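Local coordinates for aminopentol aminotransferase (PDB 6HBS), which transfers the amino group of aminopentol (hydrolysed fumonisin B1) to pyruvate with the help of pyridoxal 5'-phosphate, a step in fumonisin degradation, at residues G85-M95 against F288-I299; R331-T339 against P345-P353. All coordinates share one frame; numbering follows the deposited sequence.

Contact 1: residues G85-M95 against F288-I299; sequences GDTMTGPSEIM and FWFSAVPMAAAI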
loop_
_atom_site.group_PDB
_atom_site.type_symbol
_atom_site.label_atom_id
_atom_site.label_comp_id
_atom_site.label_asym_id
_atom_site.label_seq_id
_atom_site.Cartn_x
_atom_site.Cartn_y
_atom_site.Cartn_z
ATOM N N GLY A 85 9.920 -15.593 -8.494
ATOM C CA GLY A 85 9.528 -14.264 -8.925
ATOM C C GLY A 85 8.650 -13.587 -7.884
ATOM O O GLY A 85 8.051 -14.247 -7.046
ATOM N N ASP A 86 8.651 -12.258 -7.915
ATOM C CA ASP A 86 7.938 -11.444 -6.950
ATOM C C ASP A 86 6.943 -10.556 -7.703
ATOM O O ASP A 86 5.802 -10.922 -7.841
ATOM C CB ASP A 86 8.911 -10.684 -6.046
ATOM C CG ASP A 86 8.202 -9.953 -4.912
ATOM O OD1 ASP A 86 7.037 -10.314 -4.669
ATOM O OD2 ASP A 86 8.830 -9.047 -4.278
ATOM N N THR A 87 7.382 -9.396 -8.175
ATOM C CA THR A 87 6.497 -8.452 -8.834
ATOM C C THR A 87 6.677 -8.644 -10.336
ATOM O O THR A 87 7.703 -8.249 -10.883
ATOM C CB THR A 87 6.816 -7.018 -8.423
ATOM O OG1 THR A 87 6.720 -6.908 -6.999
ATOM C CG2 THR A 87 5.903 -6.032 -9.114
ATOM N N MET A 88 5.670 -9.249 -10.961
ATOM C CA MET A 88 5.759 -9.727 -12.348
ATOM C C MET A 88 4.587 -9.151 -13.166
ATOM O O MET A 88 3.662 -8.494 -12.617
ATOM C CB MET A 88 5.750 -11.257 -12.355
ATOM C CG MET A 88 6.830 -11.896 -11.524
ATOM S SD MET A 88 6.773 -13.707 -11.706
ATOM C CE MET A 88 5.410 -14.136 -10.625
ATOM N N THR A 89 4.602 -9.411 -14.480
ATOM C CA THR A 89 3.619 -8.827 -15.413
ATOM C C THR A 89 2.199 -9.296 -15.059
ATOM O O THR A 89 1.190 -8.650 -15.370
ATOM C CB THR A 89 4.060 -9.148 -16.847
ATOM O OG1 THR A 89 5.225 -8.351 -17.060
ATOM C CG2 THR A 89 2.974 -8.892 -17.861
ATOM N N GLY A 90 2.122 -10.455 -14.410
ATOM C CA GLY A 90 0.889 -10.977 -13.833
ATOM C C GLY A 90 1.170 -11.589 -12.462
ATOM O O GLY A 90 2.327 -11.791 -12.066
ATOM N N PRO A 91 0.123 -11.931 -11.689
ATOM C CA PRO A 91 0.339 -12.599 -10.418
ATOM C C PRO A 91 0.981 -13.959 -10.661
ATOM O O PRO A 91 0.785 -14.545 -11.727
ATOM C CB PRO A 91 -1.076 -12.774 -9.853
ATOM C CG PRO A 91 -1.992 -12.645 -11.041
ATOM C CD PRO A 91 -1.294 -11.675 -11.969
ATOM N N SER A 92 1.653 -14.465 -9.640
ATOM C CA SER A 92 2.018 -15.877 -9.551
ATOM C C SER A 92 0.766 -16.741 -9.430
ATOM O O SER A 92 -0.265 -16.320 -8.851
ATOM C CB SER A 92 2.934 -16.140 -8.406
ATOM O OG SER A 92 3.110 -17.541 -8.227
ATOM N N GLU A 93 0.852 -17.961 -9.977
ATOM C CA GLU A 93 -0.089 -19.027 -9.688
ATOM C C GLU A 93 -0.386 -19.145 -8.178
ATOM O O GLU A 93 -1.467 -19.584 -7.832
ATOM C CB GLU A 93 0.447 -20.370 -10.206
ATOM C CG GLU A 93 1.767 -20.794 -9.581
ATOM C CD GLU A 93 2.391 -22.040 -10.198
ATOM O OE1 GLU A 93 1.874 -22.527 -11.225
ATOM O OE2 GLU A 93 3.380 -22.503 -9.659
ATOM N N ILE A 94 0.563 -18.824 -7.286
ATOM C CA ILE A 94 0.342 -19.040 -5.835
ATOM C C ILE A 94 -0.730 -18.083 -5.277
ATOM O O ILE A 94 -1.240 -18.338 -4.172
ATOM C CB ILE A 94 1.622 -19.002 -4.982
ATOM C CG1 ILE A 94 2.230 -17.613 -4.880
ATOM C CG2 ILE A 94 2.641 -20.024 -5.456
ATOM C CD1 ILE A 94 3.268 -17.499 -3.819
ATOM N N MET A 95 -1.074 -17.019 -6.017
ATOM C CA MET A 95 -2.237 -16.175 -5.683
ATOM C C MET A 95 -3.501 -17.031 -5.523
ATOM O O MET A 95 -4.302 -16.798 -4.602
ATOM C CB MET A 95 -2.493 -15.077 -6.717
ATOM C CG MET A 95 -3.576 -14.088 -6.285
ATOM S SD MET A 95 -3.848 -12.810 -7.523
ATOM C CE MET A 95 -5.115 -11.836 -6.707
ATOM N N PHE A 288 1.689 -3.101 -6.769
ATOM C CA PHE A 288 2.367 -4.056 -5.934
ATOM C C PHE A 288 1.392 -5.102 -5.393
ATOM O O PHE A 288 1.794 -5.983 -4.638
ATOM C CB PHE A 288 3.105 -3.349 -4.801
ATOM C CG PHE A 288 4.204 -2.419 -5.244
ATOM C CD1 PHE A 288 5.258 -2.872 -6.027
ATOM C CD2 PHE A 288 4.200 -1.092 -4.865
ATOM C CE1 PHE A 288 6.258 -1.995 -6.450
ATOM C CE2 PHE A 288 5.215 -0.223 -5.262
ATOM C CZ PHE A 288 6.240 -0.672 -6.067
ATOM N N TRP A 289 0.113 -5.007 -5.771
ATOM C CA TRP A 289 -0.940 -5.845 -5.158
ATOM C C TRP A 289 -0.835 -7.307 -5.581
ATOM O O TRP A 289 -1.469 -8.152 -4.942
ATOM C CB TRP A 289 -2.342 -5.291 -5.462
ATOM C CG TRP A 289 -2.666 -3.980 -4.798
ATOM C CD1 TRP A 289 -1.797 -3.054 -4.286
ATOM C CD2 TRP A 289 -3.987 -3.432 -4.585
ATOM N NE1 TRP A 289 -2.489 -1.994 -3.745
ATOM C CE2 TRP A 289 -3.827 -2.190 -3.935
ATOM C CE3 TRP A 289 -5.277 -3.882 -4.865
ATOM C CZ2 TRP A 289 -4.917 -1.369 -3.610
ATOM C CZ3 TRP A 289 -6.354 -3.076 -4.538
ATOM C CH2 TRP A 289 -6.168 -1.859 -3.884
ATOM N N PHE A 290 -0.106 -7.598 -6.673
ATOM C CA PHE A 290 -0.059 -8.921 -7.271
ATOM C C PHE A 290 1.302 -9.586 -7.019
ATOM O O PHE A 290 1.582 -10.642 -7.595
ATOM C CB PHE A 290 -0.426 -8.835 -8.761
ATOM C CG PHE A 290 -1.751 -8.135 -8.955
ATOM C CD1 PHE A 290 -2.922 -8.770 -8.609
ATOM C CD2 PHE A 290 -1.807 -6.806 -9.313
ATOM C CE1 PHE A 290 -4.140 -8.109 -8.689
ATOM C CE2 PHE A 290 -3.024 -6.152 -9.415
ATOM C CZ PHE A 290 -4.189 -6.808 -9.111
ATOM N N SER A 291 2.115 -9.000 -6.134
ATOM C CA SER A 291 3.457 -9.500 -5.862
ATOM C C SER A 291 3.400 -10.835 -5.090
ATOM O O SER A 291 2.685 -10.968 -4.091
ATOM C CB SER A 291 4.265 -8.477 -5.119
ATOM O OG SER A 291 4.333 -7.275 -5.856
ATOM N N ALA A 292 4.208 -11.810 -5.555
ATOM C CA ALA A 292 4.167 -13.179 -5.099
ATOM C C ALA A 292 4.872 -13.396 -3.752
ATOM O O ALA A 292 4.434 -14.255 -3.002
ATOM C CB ALA A 292 4.783 -14.076 -6.149
ATOM N N VAL A 293 5.969 -12.702 -3.449
ATOM C CA VAL A 293 6.747 -13.048 -2.245
ATOM C C VAL A 293 5.891 -12.829 -0.984
ATOM O O VAL A 293 5.842 -13.690 -0.113
ATOM C CB VAL A 293 8.113 -12.346 -2.195
ATOM C CG1 VAL A 293 8.826 -12.490 -0.836
ATOM C CG2 VAL A 293 9.034 -12.893 -3.297
ATOM N N PRO A 294 5.185 -11.695 -0.821
ATOM C CA PRO A 294 4.295 -11.524 0.329
ATOM C C PRO A 294 3.199 -12.592 0.355
ATOM O O PRO A 294 2.808 -13.008 1.429
ATOM C CB PRO A 294 3.765 -10.095 0.176
ATOM C CG PRO A 294 4.857 -9.413 -0.614
ATOM C CD PRO A 294 5.311 -10.462 -1.609
ATOM N N MET A 295 2.753 -13.067 -0.821
ATOM C CA MET A 295 1.757 -14.091 -0.874
ATOM C C MET A 295 2.313 -15.440 -0.383
ATOM O O MET A 295 1.582 -16.216 0.295
ATOM C CB MET A 295 1.180 -14.233 -2.277
ATOM C CG MET A 295 0.373 -13.013 -2.693
ATOM S SD MET A 295 -0.456 -13.332 -4.237
ATOM C CE MET A 295 -0.951 -11.659 -4.620
ATOM N N ALA A 296 3.564 -15.741 -0.729
ATOM C CA ALA A 296 4.229 -16.969 -0.263
ATOM C C ALA A 296 4.381 -16.944 1.265
ATOM O O ALA A 296 4.147 -17.966 1.967
ATOM C CB ALA A 296 5.574 -17.127 -0.965
ATOM N N ALA A 297 4.808 -15.797 1.790
ATOM C CA ALA A 297 4.871 -15.620 3.250
ATOM C C ALA A 297 3.490 -15.811 3.906
ATOM O O ALA A 297 3.385 -16.424 4.976
ATOM C CB ALA A 297 5.452 -14.287 3.580
ATOM N N ALA A 298 2.426 -15.323 3.259
ATOM C CA ALA A 298 1.100 -15.400 3.832
ATOM C C ALA A 298 0.648 -16.861 3.839
ATOM O O ALA A 298 0.035 -17.315 4.803
ATOM C CB ALA A 298 0.133 -14.517 3.057
ATOM N N ILE A 299 0.931 -17.600 2.753
ATOM C CA ILE A 299 0.533 -19.002 2.698
ATOM C C ILE A 299 1.168 -19.741 3.883
ATOM O O ILE A 299 0.528 -20.577 4.503
ATOM C CB ILE A 299 0.876 -19.633 1.335
ATOM C CG1 ILE A 299 -0.070 -19.109 0.252
ATOM C CG2 ILE A 299 0.870 -21.143 1.381
ATOM C CD1 ILE A 299 0.359 -19.497 -1.161
HETATM O O HOH W 1 3.141 -10.241 -9.885
HETATM O O HOH W 2 1.397 -13.199 -7.012
#

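Contact 2: residues R331-T339 against P345-P353; sequences RHGLELKQT and PQIFFADDP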
loop_
_atom_site.group_PDB
_atom_site.type_symbol
_atom_site.label_atom_id
_atom_site.label_comp_id
_atom_site.label_asym_id
_atom_site.label_seq_id
_atom_site.Cartn_x
_atom_site.Cartn_y
_atom_site.Cartn_z
ATOM N N ARG A 331 1.077 -4.392 45.144
ATOM C CA ARG A 331 2.240 -4.393 46.032
ATOM C C ARG A 331 2.832 -2.983 46.170
ATOM O O ARG A 331 3.338 -2.617 47.226
ATOM C CB ARG A 331 3.291 -5.383 45.507
ATOM C CG ARG A 331 4.479 -5.589 46.436
ATOM C CD ARG A 331 5.484 -6.608 45.918
ATOM N NE ARG A 331 6.469 -6.008 45.021
ATOM C CZ ARG A 331 7.435 -5.169 45.399
ATOM N NH1 ARG A 331 7.525 -4.773 46.660
ATOM N NH2 ARG A 331 8.312 -4.725 44.515
ATOM N N HIS A 332 2.818 -2.215 45.080
ATOM C CA HIS A 332 3.389 -0.872 45.031
ATOM C C HIS A 332 2.328 0.216 45.280
ATOM O O HIS A 332 2.683 1.398 45.345
ATOM C CB HIS A 332 4.041 -0.644 43.663
ATOM C CG HIS A 332 5.375 -1.279 43.498
ATOM N ND1 HIS A 332 5.540 -2.473 42.835
ATOM C CD2 HIS A 332 6.606 -0.862 43.856
ATOM C CE1 HIS A 332 6.818 -2.780 42.803
ATOM N NE2 HIS A 332 7.498 -1.801 43.422
ATOM N N GLY A 333 1.043 -0.168 45.358
ATOM C CA GLY A 333 -0.069 0.753 45.632
ATOM C C GLY A 333 -0.347 1.699 44.474
ATOM O O GLY A 333 -0.732 2.845 44.693
ATOM N N LEU A 334 -0.146 1.228 43.233
ATOM C CA LEU A 334 -0.397 2.021 42.033
ATOM C C LEU A 334 -1.363 1.244 41.142
ATOM O O LEU A 334 -0.918 0.408 40.372
ATOM C CB LEU A 334 0.914 2.253 41.278
ATOM C CG LEU A 334 1.812 3.385 41.763
ATOM C CD1 LEU A 334 3.151 3.336 41.031
ATOM C CD2 LEU A 334 1.156 4.745 41.560
ATOM N N GLU A 335 -2.653 1.567 41.215
ATOM C CA GLU A 335 -3.713 0.814 40.515
ATOM C C GLU A 335 -3.607 0.941 38.981
ATOM O O GLU A 335 -3.493 2.057 38.441
ATOM C CB GLU A 335 -5.092 1.289 40.963
ATOM C CG GLU A 335 -6.186 0.301 40.616
ATOM C CD GLU A 335 -7.589 0.836 40.865
ATOM O OE1 GLU A 335 -7.690 1.979 41.335
ATOM O OE2 GLU A 335 -8.571 0.116 40.557
ATOM N N LEU A 336 -3.707 -0.204 38.297
ATOM C CA LEU A 336 -3.721 -0.263 36.814
ATOM C C LEU A 336 -5.145 -0.442 36.290
ATOM O O LEU A 336 -5.984 -0.966 36.964
ATOM C CB LEU A 336 -2.912 -1.472 36.356
ATOM C CG LEU A 336 -1.421 -1.425 36.629
ATOM C CD1 LEU A 336 -0.749 -2.685 36.099
ATOM C CD2 LEU A 336 -0.817 -0.179 36.008
ATOM N N LYS A 337 -5.355 -0.070 35.026
ATOM C CA LYS A 337 -6.480 -0.535 34.222
ATOM C C LYS A 337 -5.891 -1.334 33.044
ATOM O O LYS A 337 -5.389 -0.749 32.084
ATOM C CB LYS A 337 -7.311 0.647 33.707
ATOM C CG LYS A 337 -7.910 1.545 34.782
ATOM C CD LYS A 337 -8.729 2.714 34.227
ATOM C CE LYS A 337 -7.904 3.751 33.481
ATOM N NZ LYS A 337 -8.738 4.680 32.680
ATOM N N GLN A 338 -5.901 -2.659 33.168
ATOM C CA GLN A 338 -5.457 -3.538 32.092
ATOM C C GLN A 338 -6.715 -4.005 31.377
ATOM O O GLN A 338 -7.480 -4.729 31.954
ATOM C CB GLN A 338 -4.688 -4.734 32.639
ATOM C CG GLN A 338 -3.506 -4.332 33.509
ATOM C CD GLN A 338 -2.642 -5.533 33.786
ATOM O OE1 GLN A 338 -1.936 -6.033 32.905
ATOM N NE2 GLN A 338 -2.751 -6.049 35.007
ATOM N N THR A 339 -6.920 -3.539 30.139
ATOM C CA THR A 339 -8.188 -3.715 29.446
ATOM C C THR A 339 -7.971 -4.361 28.081
ATOM O O THR A 339 -6.879 -4.337 27.523
ATOM C CB THR A 339 -8.935 -2.379 29.325
ATOM O OG1 THR A 339 -8.153 -1.422 28.605
ATOM C CG2 THR A 339 -9.283 -1.825 30.695
ATOM N N PRO A 345 -3.131 -6.073 24.999
ATOM C CA PRO A 345 -3.548 -5.316 26.173
ATOM C C PRO A 345 -3.319 -3.816 26.079
ATOM O O PRO A 345 -2.363 -3.345 25.457
ATOM C CB PRO A 345 -2.684 -5.946 27.297
ATOM C CG PRO A 345 -1.402 -6.321 26.604
ATOM C CD PRO A 345 -1.814 -6.710 25.187
ATOM N N GLN A 346 -4.246 -3.078 26.684
ATOM C CA GLN A 346 -4.079 -1.662 26.966
ATOM C C GLN A 346 -3.805 -1.579 28.474
ATOM O O GLN A 346 -4.577 -2.111 29.282
ATOM C CB GLN A 346 -5.343 -0.904 26.566
ATOM C CG GLN A 346 -5.263 0.605 26.692
ATOM C CD GLN A 346 -4.671 1.231 25.454
ATOM O OE1 GLN A 346 -3.476 1.077 25.198
ATOM N NE2 GLN A 346 -5.508 1.937 24.689
ATOM N N ILE A 347 -2.695 -0.959 28.837
ATOM C CA ILE A 347 -2.219 -0.958 30.225
ATOM C C ILE A 347 -2.014 0.503 30.633
ATOM O O ILE A 347 -1.017 1.110 30.326
ATOM C CB ILE A 347 -0.941 -1.810 30.375
ATOM C CG1 ILE A 347 -1.165 -3.256 29.921
ATOM C CG2 ILE A 347 -0.443 -1.751 31.817
ATOM C CD1 ILE A 347 0.102 -4.129 29.898
ATOM N N PHE A 348 -3.046 1.057 31.265
ATOM C CA PHE A 348 -3.053 2.389 31.775
ATOM C C PHE A 348 -3.022 2.377 33.317
ATOM O O PHE A 348 -3.235 1.332 33.954
ATOM C CB PHE A 348 -4.339 3.099 31.335
ATOM C CG PHE A 348 -4.472 3.451 29.869
ATOM C CD1 PHE A 348 -3.447 3.243 28.956
ATOM C CD2 PHE A 348 -5.652 4.020 29.404
ATOM C CE1 PHE A 348 -3.605 3.575 27.614
ATOM C CE2 PHE A 348 -5.813 4.327 28.059
ATOM C CZ PHE A 348 -4.783 4.124 27.172
ATOM N N PHE A 349 -2.786 3.557 33.894
ATOM C CA PHE A 349 -2.921 3.782 35.332
ATOM C C PHE A 349 -4.300 4.378 35.667
ATOM O O PHE A 349 -4.786 5.294 34.995
ATOM C CB PHE A 349 -1.772 4.664 35.806
ATOM C CG PHE A 349 -0.471 3.919 35.917
ATOM C CD1 PHE A 349 0.284 3.634 34.788
ATOM C CD2 PHE A 349 -0.001 3.496 37.146
ATOM C CE1 PHE A 349 1.466 2.914 34.871
ATOM C CE2 PHE A 349 1.186 2.777 37.229
ATOM C CZ PHE A 349 1.915 2.484 36.094
ATOM N N ALA A 350 -4.928 3.883 36.741
ATOM C CA ALA A 350 -6.144 4.540 37.267
ATOM C C ALA A 350 -5.769 5.956 37.731
ATOM O O ALA A 350 -4.667 6.167 38.157
ATOM C CB ALA A 350 -6.755 3.723 38.389
ATOM N N ASP A 351 -6.677 6.924 37.563
ATOM C CA ASP A 351 -6.524 8.314 38.101
ATOM C C ASP A 351 -5.274 8.985 37.533
ATOM O O ASP A 351 -4.515 9.637 38.285
ATOM C CB ASP A 351 -6.440 8.325 39.633
ATOM C CG ASP A 351 -7.581 7.574 40.287
ATOM O OD1 ASP A 351 -8.728 7.860 39.912
ATOM O OD2 ASP A 351 -7.304 6.673 41.124
ATOM N N ASP A 352 -5.069 8.839 36.215
ATOM C CA ASP A 352 -3.875 9.382 35.517
ATOM C C ASP A 352 -4.349 10.156 34.282
ATOM O O ASP A 352 -3.938 9.895 33.156
ATOM C CB ASP A 352 -2.916 8.232 35.204
ATOM C CG ASP A 352 -1.634 8.635 34.510
ATOM O OD1 ASP A 352 -1.183 9.753 34.731
ATOM O OD2 ASP A 352 -1.087 7.792 33.758
ATOM N N PRO A 353 -5.234 11.161 34.439
ATOM C CA PRO A 353 -5.932 11.732 33.289
ATOM C C PRO A 353 -5.020 12.454 32.285
ATOM O O PRO A 353 -5.398 12.561 31.110
ATOM C CB PRO A 353 -6.953 12.687 33.933
ATOM C CG PRO A 353 -6.344 13.041 35.268
ATOM C CD PRO A 353 -5.603 11.795 35.712
HETATM O O HOH W 3 -2.960 4.637 39.476
#

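Contact 1: residues G85-M95 against F288-I299
Asp-86 grips the start of helix 292-307 with two acceptors. Its backbone O takes the N-H of Ala-292 at 2.9 Å. Its carboxylate OD1 takes the N-H of Val-293, also at 2.9 Å, and that donor stands above the carboxylate plane. CG of Asp-86 lies anti to the backbone N (chi1 -173°), which brings the carboxylate to the N-terminal end of the helix and lays CB and CG against CG2 of Val-293. Next along the chain, the hydroxyls of Thr-87 and Ser-291 meet, with OG1 and OG 2.7 Å apart. Ile-94 leads the apolar side of the contact. It is a knob among Ala-292, Met-295, Ala-296 and Ile-299, and its CD1 reaches CB of Ala-296 at 3.7 Å. Beside it, SD of Met-295 rests on CB of Met-95. CE of Met-95 comes to the edge of the Phe-290 ring. Phe-290 O is met by two waters; one of them donates to it and accepts from Ser-92 N at 2.9 Å. Ser-92 caps the turn that leads into helix 94-105: its OG accepts from Ile-94 N at 3.0 Å, almost straight. Further out, Thr-87 OG1 bonds to Gly-263 O of the second subunit, and Glu-93 forms a salt bridge with Arg-6 of that subunit. The arrangement is a buried meeting of two helix starts, 94-105 and 292-307, at the dimer interface of a class-III aminotransferase.

Contact 2: residues R331-T339 against P345-P353
Leu-336 lays a methyl on the ring of Phe-349. CD2 sits over the centre of one face, 3.7 Å from the centroid and 9° off the ring normal, a CH-pi contact. The two side chains lie side by side and point the same way. CB of Leu-334 comes to the edge of the same ring at CE2, and CD1 of Leu-336 reaches toward CG2 of Ile-347. Trp-361 meets the Phe-349 ring edge-to-face from outside the hairpin. With an alanine at Phe-349, CD2 of Leu-336 would probably lose its aromatic face, and a gap is likely to open beside CB of Leu-334. Around this centre the strands pair antiparallel. Lys-337 N bonds to Phe-348 O at 2.8 Å, and Phe-348 N returns a bond to Lys-337 O at 3.1 Å. Thr-339 and Gln-346 do the same. Past the strand ends, Ala-350 N gives a further bond to Glu-335 O at 2.9 Å. A water bonds to that same O and to Ala-350 O, so the carbonyl of Glu-335 accepts twice. At the polar edge, Lys-337 bends at chi3 (-67°), passes CE by Phe-349 O, and ends in a salt bridge with Asp-204. Thr-339 OG1 touches CB of Gln-346 and bonds to Gln-205 N. The chemistry implies a hairpin joined internally by backbone bonds and apolar packing, while Lys-337 and Thr-339 spend their polar ends on residues far away in sequence.

Overall arrangement
The two contacts lie on opposite sides of the chain's centre, their own centres about 44 Å apart, and do not touch. They share no element, but the chain leads from one to the other: helix 292-307 of contact 1 is followed by helix 310-332, whose end opens contact 2. Contact 1 is buried and joins parts far apart in sequence. The second subunit reaches many of its residues. Contact 2 is local and partly buried, and no other chain of the assembly touches it. Their polar chemistry differs accordingly: a carboxylate and waters serve helix and loop amides in contact 1, while paired strand backbones dominate contact 2.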